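Local coordinates for protein AxyAgu115A (Amphibacillus xylanus NBRC 15112, PDB 6NPS) that probably acts as a family GH115 alpha-glucuronidase, hydrolysing glucuronic acid side groups from arabinoglucuronoxylan, at residues V620-Y623 and H624-D628; T565-A569 and L570-P574; N591-A594 and A595-L599. The protein carries 3 engineered substitutions. All coordinates share one frame; numbering follows the deposited sequence.

All three contacts are local turns on two consecutive, antiparallel helices, 564-596 and 601-629. These helices come later in the chain than the last strand, 446-450, of the eight-stranded parallel sheet. Interaction 2 lies near the start of the first helix and interaction 3 at its far end, with centres about 37 Å apart. Interaction 1 lies near the end of the second helix, and its centre is about 11 Å from that of interaction 2. These two touch: Tyr-623 CE2 is 3.5 Å from Tyr-573 CE2. Interaction 3 is about 22 Å from interaction 1 between nearest atoms. It borders the second subunit, and a glycerol, probably from the crystallisation liquor, lies about 5 Å from the Tyr-593 side chain.

Interaction 1: V620-Y623 and H624-D628; sequences VDEY and HTIAD
His-624 lies alongside Val-620, one helical turn earlier. Its CG is anti to the carbonyl carbon (chi1 -72°), and this lays the ring above the Val-620 carbonyl. His-624 CB is 3.6 Å from Val-620 O. His-624 CG is closer, 3.4 Å from Val-620 O, which lies over one ring face toward the rim. The two ring branches then part. On one side His-624 ND1 binds a water at 2.7 Å, placed at the ring edge and in its plane. That water also donates to Asp-621 OD2, so it bridges the two side chains. His-624 CE1 follows, packed 3.4 Å from Val-620 CG1. On the other side His-624 CD2 approaches Tyr-623 CD2 at 4.0 Å. At the tip, NE2 accepts from the backbone N of Gly-635. The ring is therefore held at both nitrogens.

In the backbone, His-624 N donates to Val-620 O at 3.0 Å. Glu-622 O takes two N-H groups. Ile-626 N reaches it nearly in line with the C=O bond, whereas Thr-625 N stands above the carbonyl plane. A second water donates to both Tyr-623 O and Ile-626 O. The ring of Tyr-623 leaves this turn to stack on Tyr-573 of helix 564-596. The i to i+4 packing of His-624 on Val-620 is ordinarily alpha-helical. The i to i+3 bond from Thr-625 N marks a 3-10-like tightening in the last turns of helix 601-629.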
ATOM      1  N   VAL A 620       9.845  29.520   0.639  1.00 36.14           N
ATOM      2  CA  VAL A 620       8.748  30.341   0.112  1.00 36.44           C
ATOM      3  C   VAL A 620       8.618  31.633   0.908  1.00 40.80           C
ATOM      4  O   VAL A 620       8.478  32.727   0.328  1.00 41.95           O
ATOM      5  CB  VAL A 620       7.422  29.547   0.114  1.00 39.08           C
ATOM      6  CG1 VAL A 620       6.232  30.467  -0.166  1.00 35.88           C
ATOM      7  CG2 VAL A 620       7.467  28.394  -0.900  1.00 37.78           C
ATOM      8  N   ASP A 621       8.645  31.532   2.243  1.00 38.01           N
ATOM      9  CA  ASP A 621       8.567  32.727   3.077  1.00 42.89           C
ATOM     10  C   ASP A 621       9.704  33.685   2.777  1.00 46.10           C
ATOM     11  O   ASP A 621       9.493  34.907   2.706  1.00 42.30           O
ATOM     12  CB  ASP A 621       8.589  32.355   4.558  1.00 52.52           C
ATOM     13  CG  ASP A 621       7.325  31.656   4.994  1.00 74.61           C
ATOM     14  OD1 ASP A 621       7.410  30.741   5.845  1.00 83.19           O
ATOM     15  OD2 ASP A 621       6.247  32.022   4.472  1.00 83.70           O
ATOM     16  N   GLU A 622      10.929  33.155   2.635  1.00 40.09           N
ATOM     17  CA  GLU A 622      12.056  34.005   2.263  1.00 39.29           C
ATOM     18  C   GLU A 622      11.800  34.687   0.922  1.00 36.86           C
ATOM     19  O   GLU A 622      12.042  35.891   0.771  1.00 42.25           O
ATOM     20  CB  GLU A 622      13.361  33.186   2.245  1.00 40.03           C
ATOM     21  CG  GLU A 622      14.613  34.029   1.943  1.00 41.64           C
ATOM     22  CD  GLU A 622      15.970  33.299   2.221  1.00 55.75           C
ATOM     23  OE1 GLU A 622      15.974  32.058   2.449  1.00 55.84           O
ATOM     24  OE2 GLU A 622      17.033  33.990   2.204  1.00 52.26           O
ATOM     25  N   TYR A 623      11.244  33.957  -0.046  1.00 33.33           N
ATOM     26  CA  TYR A 623      10.994  34.531  -1.365  1.00 33.97           C
ATOM     27  C   TYR A 623       9.995  35.686  -1.291  1.00 41.59           C
ATOM     28  O   TYR A 623      10.142  36.704  -1.985  1.00 38.82           O
ATOM     29  CB  TYR A 623      10.480  33.426  -2.255  1.00 34.17           C
ATOM     30  CG  TYR A 623      10.185  33.777  -3.687  1.00 36.21           C
ATOM     31  CD1 TYR A 623      11.165  34.321  -4.524  1.00 33.45           C
ATOM     32  CD2 TYR A 623       8.944  33.495  -4.216  1.00 38.60           C
ATOM     33  CE1 TYR A 623      10.885  34.613  -5.875  1.00 38.04           C
ATOM     34  CE2 TYR A 623       8.654  33.747  -5.552  1.00 41.42           C
ATOM     35  CZ  TYR A 623       9.627  34.304  -6.374  1.00 41.19           C
ATOM     36  OH  TYR A 623       9.326  34.528  -7.682  1.00 45.73           O
ATOM     37  N   HIS A 624       8.990  35.554  -0.427  1.00 37.74           N
ATOM     38  CA  HIS A 624       7.941  36.543  -0.264  1.00 43.24           C
ATOM     39  C   HIS A 624       8.383  37.754   0.543  1.00 43.81           C
ATOM     40  O   HIS A 624       7.662  38.750   0.551  1.00 45.27           O
ATOM     41  CB  HIS A 624       6.726  35.888   0.403  1.00 43.22           C
ATOM     42  CG  HIS A 624       5.996  34.952  -0.505  1.00 42.29           C
ATOM     43  ND1 HIS A 624       5.103  34.011  -0.047  1.00 42.11           N
ATOM     44  CD2 HIS A 624       6.060  34.791  -1.848  1.00 41.15           C
ATOM     45  CE1 HIS A 624       4.638  33.318  -1.074  1.00 42.76           C
ATOM     46  NE2 HIS A 624       5.204  33.768  -2.176  1.00 39.34           N
ATOM     47  N   THR A 625       9.542  37.708   1.207  1.00 42.77           N
ATOM     48  CA  THR A 625      10.002  38.861   1.959  1.00 48.31           C
ATOM     49  C   THR A 625      11.269  39.537   1.418  1.00 50.15           C
ATOM     50  O   THR A 625      11.570  40.655   1.850  1.00 56.72           O
ATOM     51  CB  THR A 625      10.217  38.484   3.434  1.00 54.71           C
ATOM     52  OG1 THR A 625      11.182  37.447   3.528  1.00 57.43           O
ATOM     53  CG2 THR A 625       8.910  37.967   4.047  1.00 58.34           C
ATOM     54  N   ILE A 626      12.018  38.928   0.493  1.00 44.75           N
ATOM     55  CA  ILE A 626      13.200  39.631  -0.009  1.00 49.21           C
ATOM     56  C   ILE A 626      12.804  40.934  -0.722  1.00 47.11           C
ATOM     57  O   ILE A 626      11.732  41.041  -1.343  1.00 42.23           O
ATOM     58  CB  ILE A 626      14.050  38.768  -0.954  1.00 52.44           C
ATOM     59  CG1 ILE A 626      13.162  38.110  -1.992  1.00 53.89           C
ATOM     60  CG2 ILE A 626      14.835  37.748  -0.184  1.00 58.59           C
ATOM     61  CD1 ILE A 626      13.912  37.774  -3.213  1.00 58.31           C
ATOM     62  N   ALA A 627      13.698  41.923  -0.632  1.00 48.20           N
ATOM     63  CA  ALA A 627      13.564  43.196  -1.339  1.00 49.88           C
ATOM     64  C   ALA A 627      12.216  43.851  -1.037  1.00 49.05           C
ATOM     65  O   ALA A 627      11.537  44.355  -1.930  1.00 48.96           O
ATOM     66  CB  ALA A 627      13.778  43.005  -2.843  1.00 49.87           C
ATOM     67  N   ASP A 628      11.819  43.811   0.239  1.00 52.04           N
ATOM     68  CA  ASP A 628      10.583  44.429   0.726  1.00 61.01           C
ATOM     69  C   ASP A 628       9.343  43.888   0.009  1.00 56.52           C
ATOM     70  O   ASP A 628       8.447  44.638  -0.373  1.00 54.39           O
ATOM     71  CB  ASP A 628      10.651  45.957   0.614  1.00 71.85           C
ATOM     72  CG  ASP A 628       9.531  46.659   1.398  1.00 84.82           C
ATOM     73  OD1 ASP A 628       9.370  46.364   2.611  1.00 87.25           O
ATOM     74  OD2 ASP A 628       8.806  47.500   0.799  1.00 86.85           O
TER
HETATM   75  O   HOH W   1       4.230  33.087   2.301  1.00 64.42           O
HETATM   76  O   HOH W   2       9.803  39.466  -2.010  1.00 42.05           O

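Interaction 2: T565-A569 and L570-P574; sequences TAYFA and LVYYP
Tyr-567 and Phe-568 each pack against residues four and five places on. Helix 564-596 widens here into a pi-type turn, consistent with the i+5 partners. The short segments on either side of the join are inclined by 39°. Tyr-572 lies between the rings of Tyr-567 and Phe-568. Its CB is the bump that presses on the Tyr-567 ring, 3.5 Å from CE2. On the same side of that ring, Val-571 CG1 sits near the opposite edge, 3.7 Å from Tyr-567 CE1. The Tyr-567 hydroxyl lies at the edge of the Tyr-572 ring, in its plane, and bonds to Ala-552 O of helix 537-558.

The far flank of Tyr-572 meets Phe-568, with Tyr-572 CD2 3.5 Å from Phe-568 CE1. These two rings are oblique, their planes at 35°. On the same side of the Phe-568 ring, Tyr-573 CB sits 3.7 Å from Phe-568 CE2. With CG anti to the backbone N (chi1 -171°), the Phe-568 ring lies across the shallow hollow formed by Tyr-572 CD2 and Tyr-573 CB. It also packs on Glu-622, Tyr-623 and Ile-626 of helix 601-629.

The backbone bonds show the change of pitch. Tyr-567 O accepts from both Val-571 N and Tyr-572 N, which approach from opposite faces of the carbonyl plane. Tyr-573 N then bonds to Phe-568 O, five residues back, at 2.8 Å. Pro-574 has no N-H to continue the series; its CD instead sits 3.5 Å from Ala-569 O.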
ATOM      1  N   THR A 565      19.405  39.709  -4.283  1.00 39.26           N
ATOM      2  CA  THR A 565      18.011  39.545  -4.693  1.00 41.09           C
ATOM      3  C   THR A 565      17.903  38.849  -6.050  1.00 36.62           C
ATOM      4  O   THR A 565      17.078  37.944  -6.232  1.00 37.46           O
ATOM      5  CB  THR A 565      17.310  40.922  -4.727  1.00 49.36           C
ATOM      6  OG1 THR A 565      17.130  41.408  -3.388  1.00 53.40           O
ATOM      7  CG2 THR A 565      15.961  40.813  -5.380  1.00 51.00           C
ATOM      8  N   ALA A 566      18.742  39.252  -7.007  1.00 32.64           N
ATOM      9  CA  ALA A 566      18.748  38.626  -8.328  1.00 36.50           C
ATOM     10  C   ALA A 566      19.218  37.182  -8.272  1.00 31.52           C
ATOM     11  O   ALA A 566      18.620  36.312  -8.903  1.00 33.69           O
ATOM     12  CB  ALA A 566      19.624  39.450  -9.289  1.00 36.89           C
ATOM     13  N   TYR A 567      20.295  36.894  -7.539  1.00 31.89           N
ATOM     14  CA  TYR A 567      20.687  35.502  -7.350  1.00 31.90           C
ATOM     15  C   TYR A 567      19.527  34.680  -6.772  1.00 29.74           C
ATOM     16  O   TYR A 567      19.177  33.605  -7.284  1.00 30.20           O
ATOM     17  CB  TYR A 567      21.932  35.408  -6.448  1.00 31.23           C
ATOM     18  CG  TYR A 567      22.249  33.962  -6.162  1.00 34.13           C
ATOM     19  CD1 TYR A 567      22.688  33.115  -7.178  1.00 35.17           C
ATOM     20  CD2 TYR A 567      22.065  33.429  -4.900  1.00 31.77           C
ATOM     21  CE1 TYR A 567      22.927  31.786  -6.946  1.00 33.86           C
ATOM     22  CE2 TYR A 567      22.299  32.100  -4.662  1.00 29.66           C
ATOM     23  CZ  TYR A 567      22.743  31.298  -5.685  1.00 33.16           C
ATOM     24  OH  TYR A 567      22.971  29.973  -5.435  1.00 34.72           O
ATOM     25  N   PHE A 568      18.892  35.191  -5.728  1.00 30.28           N
ATOM     26  CA  PHE A 568      17.829  34.440  -5.066  1.00 31.13           C
ATOM     27  C   PHE A 568      16.637  34.206  -5.998  1.00 34.56           C
ATOM     28  O   PHE A 568      16.135  33.086  -6.120  1.00 33.56           O
ATOM     29  CB  PHE A 568      17.364  35.200  -3.814  1.00 30.51           C
ATOM     30  CG  PHE A 568      16.434  34.391  -2.958  1.00 34.90           C
ATOM     31  CD1 PHE A 568      16.928  33.651  -1.889  1.00 36.22           C
ATOM     32  CD2 PHE A 568      15.077  34.334  -3.234  1.00 34.61           C
ATOM     33  CE1 PHE A 568      16.076  32.873  -1.108  1.00 36.94           C
ATOM     34  CE2 PHE A 568      14.229  33.545  -2.472  1.00 32.89           C
ATOM     35  CZ  PHE A 568      14.734  32.820  -1.399  1.00 35.48           C
ATOM     36  N   ALA A 569      16.143  35.267  -6.642  1.00 28.86           N
ATOM     37  CA  ALA A 569      14.941  35.123  -7.453  1.00 34.88           C
ATOM     38  C   ALA A 569      15.195  34.347  -8.742  1.00 31.73           C
ATOM     39  O   ALA A 569      14.315  33.611  -9.195  1.00 33.42           O
ATOM     40  CB  ALA A 569      14.367  36.502  -7.777  1.00 37.80           C
ATOM     41  N   LEU A 570      16.392  34.451  -9.322  1.00 31.82           N
ATOM     42  CA  LEU A 570      16.653  33.819 -10.608  1.00 31.56           C
ATOM     43  C   LEU A 570      17.267  32.428 -10.482  1.00 33.95           C
ATOM     44  O   LEU A 570      17.125  31.617 -11.410  1.00 34.80           O
ATOM     45  CB  LEU A 570      17.590  34.709 -11.455  1.00 30.22           C
ATOM     46  CG  LEU A 570      16.999  36.072 -11.915  1.00 38.23           C
ATOM     47  CD1 LEU A 570      17.990  36.927 -12.717  1.00 39.18           C
ATOM     48  CD2 LEU A 570      15.695  35.910 -12.718  1.00 36.13           C
ATOM     49  N   VAL A 571      18.027  32.153  -9.420  1.00 28.47           N
ATOM     50  CA  VAL A 571      18.773  30.895  -9.391  1.00 29.85           C
ATOM     51  C   VAL A 571      18.425  30.110  -8.120  1.00 29.66           C
ATOM     52  O   VAL A 571      18.008  28.950  -8.177  1.00 29.42           O
ATOM     53  CB  VAL A 571      20.284  31.167  -9.487  1.00 30.48           C
ATOM     54  CG1 VAL A 571      21.055  29.847  -9.425  1.00 29.99           C
ATOM     55  CG2 VAL A 571      20.585  31.945 -10.770  1.00 32.65           C
ATOM     56  N   TYR A 572      18.601  30.734  -6.959  1.00 28.75           N
ATOM     57  CA  TYR A 572      18.505  29.980  -5.715  1.00 26.61           C
ATOM     58  C   TYR A 572      17.081  29.474  -5.468  1.00 31.56           C
ATOM     59  O   TYR A 572      16.875  28.297  -5.165  1.00 26.11           O
ATOM     60  CB  TYR A 572      18.987  30.862  -4.553  1.00 27.50           C
ATOM     61  CG  TYR A 572      19.083  30.129  -3.228  1.00 32.40           C
ATOM     62  CD1 TYR A 572      20.232  29.391  -2.898  1.00 29.71           C
ATOM     63  CD2 TYR A 572      18.039  30.188  -2.304  1.00 34.80           C
ATOM     64  CE1 TYR A 572      20.311  28.723  -1.662  1.00 35.83           C
ATOM     65  CE2 TYR A 572      18.106  29.532  -1.086  1.00 37.01           C
ATOM     66  CZ  TYR A 572      19.244  28.812  -0.770  1.00 39.98           C
ATOM     67  OH  TYR A 572      19.311  28.171   0.430  1.00 44.02           O
ATOM     68  N   TYR A 573      16.079  30.356  -5.556  1.00 30.48           N
ATOM     69  CA  TYR A 573      14.713  29.923  -5.254  1.00 28.96           C
ATOM     70  C   TYR A 573      14.210  28.845  -6.229  1.00 27.56           C
ATOM     71  O   TYR A 573      13.736  27.798  -5.762  1.00 30.15           O
ATOM     72  CB  TYR A 573      13.802  31.168  -5.214  1.00 30.24           C
ATOM     73  CG  TYR A 573      12.339  30.804  -5.119  1.00 29.66           C
ATOM     74  CD1 TYR A 573      11.830  30.228  -3.967  1.00 32.11           C
ATOM     75  CD2 TYR A 573      11.474  31.015  -6.187  1.00 38.60           C
ATOM     76  CE1 TYR A 573      10.480  29.873  -3.869  1.00 35.47           C
ATOM     77  CE2 TYR A 573      10.132  30.678  -6.101  1.00 32.77           C
ATOM     78  CZ  TYR A 573       9.655  30.083  -4.947  1.00 34.24           C
ATOM     79  OH  TYR A 573       8.340  29.714  -4.857  1.00 35.58           O
ATOM     80  N   PRO A 574      14.264  29.021  -7.567  1.00 31.07           N
ATOM     81  CA  PRO A 574      13.892  27.902  -8.477  1.00 24.40           C
ATOM     82  C   PRO A 574      14.667  26.608  -8.219  1.00 29.42           C
ATOM     83  O   PRO A 574      14.090  25.517  -8.319  1.00 30.21           O
ATOM     84  CB  PRO A 574      14.238  28.440  -9.881  1.00 28.02           C
ATOM     85  CG  PRO A 574      14.437  29.853  -9.729  1.00 31.08           C
ATOM     86  CD  PRO A 574      14.729  30.203  -8.299  1.00 27.77           C
TER

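Interaction 3: N591-A594 and A595-L599; sequences NKYA and AQLNL
The ring of Tyr-593 is met by Leu-597 and by a water. The water lies 3.3 Å above one face of the ring, offset toward the rim. Leu-597 brings its CD1 methyl in obliquely, 3.6 Å from Tyr-593 CE2. The same water donates to Tyr-593 O and to Gln-596 OE1, so it ties the amide of Gln-596 to the backbone beside the ring. The bond to Tyr-593 O is 2.9 Å long. The Gln-596 amide also folds over the preceding turn. With CG anti to the carbonyl carbon (chi1 -68°), its CD lies 3.5 Å from Lys-592 O. Its NE2 faces the end of the Lys-592 chain without bonding to NZ, which instead forms a salt bridge with Asp-528.

The backbone ends the helix in a Schellman motif. Leu-599 N reaches back to Ala-594 O at 3.1 Å, and Asn-598 N bonds to Ala-595 O. Asn-598 is the C-prime residue, with positive phi (59°). Ala-594 O also accepts from Leu-597 N. The two donors come from opposite faces of its carbonyl plane, and Leu-597 N stands well above it. The reversal carries Leu-599 CB back to within 4.1 Å of Ala-594 CB, the apolar contact that often goes with this motif.

Asn-591, Ala-594 and Ala-595 pack on the start of helix 601-629, while Leu-597 and Leu-599 rest on Leu-667 of strand 666-670. Asn-598 ND2 bonds to Leu-659 O, and its OD1 accepts from Asn-652 N of the second subunit. The helix end thus sits between the next helix, a beta-strand and the neighbouring chain.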
ATOM      1  N   ASN A 591      12.155   5.826   2.880  1.00 29.76           N
ATOM      2  CA  ASN A 591      11.575   5.658   4.211  1.00 30.08           C
ATOM      3  C   ASN A 591      10.518   4.569   4.205  1.00 34.35           C
ATOM      4  O   ASN A 591      10.534   3.647   5.034  1.00 30.43           O
ATOM      5  CB  ASN A 591      10.972   6.994   4.678  1.00 27.72           C
ATOM      6  CG  ASN A 591       9.947   6.823   5.805  1.00 29.65           C
ATOM      7  OD1 ASN A 591       8.742   7.074   5.609  1.00 32.50           O
ATOM      8  ND2 ASN A 591      10.411   6.373   6.985  1.00 28.43           N
ATOM      9  N   LYS A 592       9.577   4.674   3.273  1.00 32.03           N
ATOM     10  CA  LYS A 592       8.507   3.697   3.162  1.00 35.63           C
ATOM     11  C   LYS A 592       9.050   2.297   2.890  1.00 30.79           C
ATOM     12  O   LYS A 592       8.551   1.318   3.440  1.00 29.92           O
ATOM     13  CB  LYS A 592       7.569   4.125   2.041  1.00 36.62           C
ATOM     14  CG  LYS A 592       6.379   3.226   1.768  1.00 47.09           C
ATOM     15  CD  LYS A 592       5.505   3.878   0.666  1.00 54.88           C
ATOM     16  CE  LYS A 592       4.336   3.005   0.225  1.00 64.95           C
ATOM     17  NZ  LYS A 592       4.636   2.282  -1.039  1.00 70.48           N
ATOM     18  N   TYR A 593      10.023   2.181   1.986  1.00 29.20           N
ATOM     19  CA  TYR A 593      10.553   0.869   1.609  1.00 35.93           C
ATOM     20  C   TYR A 593      11.294   0.224   2.782  1.00 36.81           C
ATOM     21  O   TYR A 593      11.150  -0.981   3.043  1.00 32.73           O
ATOM     22  CB  TYR A 593      11.482   1.034   0.394  1.00 34.94           C
ATOM     23  CG  TYR A 593      12.193  -0.228  -0.060  1.00 37.16           C
ATOM     24  CD1 TYR A 593      11.638  -1.057  -1.038  1.00 41.41           C
ATOM     25  CD2 TYR A 593      13.410  -0.598   0.495  1.00 37.39           C
ATOM     26  CE1 TYR A 593      12.306  -2.215  -1.477  1.00 41.60           C
ATOM     27  CE2 TYR A 593      14.081  -1.765   0.079  1.00 45.82           C
ATOM     28  CZ  TYR A 593      13.512  -2.567  -0.907  1.00 46.88           C
ATOM     29  OH  TYR A 593      14.163  -3.715  -1.316  1.00 47.94           O
ATOM     30  N   ALA A 594      12.118   1.005   3.481  1.00 32.19           N
ATOM     31  CA  ALA A 594      12.825   0.468   4.642  1.00 30.82           C
ATOM     32  C   ALA A 594      11.855   0.090   5.749  1.00 27.92           C
ATOM     33  O   ALA A 594      12.062  -0.906   6.470  1.00 29.33           O
ATOM     34  CB  ALA A 594      13.829   1.497   5.154  1.00 28.74           C
ATOM     35  N   ALA A 595      10.761   0.827   5.878  1.00 28.04           N
ATOM     36  CA  ALA A 595       9.830   0.535   6.970  1.00 27.59           C
ATOM     37  C   ALA A 595       9.069  -0.773   6.750  1.00 28.89           C
ATOM     38  O   ALA A 595       8.804  -1.495   7.713  1.00 26.96           O
ATOM     39  CB  ALA A 595       8.844   1.682   7.161  1.00 25.25           C
ATOM     40  N   GLN A 596       8.771  -1.129   5.499  1.00 27.82           N
ATOM     41  CA  GLN A 596       8.144  -2.419   5.186  1.00 29.67           C
ATOM     42  C   GLN A 596       9.062  -3.595   5.484  1.00 28.86           C
ATOM     43  O   GLN A 596       8.595  -4.746   5.559  1.00 32.86           O
ATOM     44  CB  GLN A 596       7.751  -2.469   3.702  1.00 33.73           C
ATOM     45  CG  GLN A 596       6.591  -1.492   3.358  1.00 40.92           C
ATOM     46  CD  GLN A 596       6.532  -1.118   1.862  1.00 59.15           C
ATOM     47  OE1 GLN A 596       7.478  -1.357   1.093  1.00 61.62           O
ATOM     48  NE2 GLN A 596       5.406  -0.519   1.451  1.00 65.26           N
ATOM     49  N   LEU A 597      10.354  -3.342   5.663  1.00 28.03           N
ATOM     50  CA  LEU A 597      11.275  -4.386   6.075  1.00 28.36           C
ATOM     51  C   LEU A 597      11.620  -4.316   7.566  1.00 32.40           C
ATOM     52  O   LEU A 597      12.495  -5.070   8.018  1.00 29.56           O
ATOM     53  CB  LEU A 597      12.573  -4.299   5.229  1.00 30.10           C
ATOM     54  CG  LEU A 597      12.363  -4.350   3.707  1.00 34.36           C
ATOM     55  CD1 LEU A 597      13.596  -3.887   2.893  1.00 29.24           C
ATOM     56  CD2 LEU A 597      11.934  -5.758   3.308  1.00 38.35           C
ATOM     57  N   ASN A 598      10.943  -3.453   8.327  1.00 27.40           N
ATOM     58  CA  ASN A 598      11.165  -3.232   9.765  1.00 30.80           C
ATOM     59  C   ASN A 598      12.611  -2.791  10.024  1.00 29.48           C
ATOM     60  O   ASN A 598      13.225  -3.193  11.030  1.00 28.25           O
ATOM     61  CB  ASN A 598      10.867  -4.483  10.595  1.00 28.38           C
ATOM     62  CG  ASN A 598      10.311  -4.187  12.028  1.00 32.65           C
ATOM     63  OD1 ASN A 598       9.104  -4.242  12.189  1.00 38.57           O
ATOM     64  ND2 ASN A 598      11.149  -3.876  13.019  1.00 34.70           N
ATOM     65  N   LEU A 599      13.201  -2.054   9.095  1.00 26.18           N
ATOM     66  CA  LEU A 599      14.583  -1.586   9.268  1.00 26.77           C
ATOM     67  C   LEU A 599      14.603  -0.325  10.126  1.00 31.45           C
ATOM     68  O   LEU A 599      13.902   0.640   9.832  1.00 29.07           O
ATOM     69  CB  LEU A 599      15.218  -1.266   7.907  1.00 30.05           C
ATOM     70  CG  LEU A 599      15.406  -2.447   6.961  1.00 27.55           C
ATOM     71  CD1 LEU A 599      16.220  -1.971   5.800  1.00 32.06           C
ATOM     72  CD2 LEU A 599      16.080  -3.640   7.653  1.00 31.16           C
TER
HETATM   73  O   HOH W   3      10.109  -2.932   1.141  1.00 49.65           O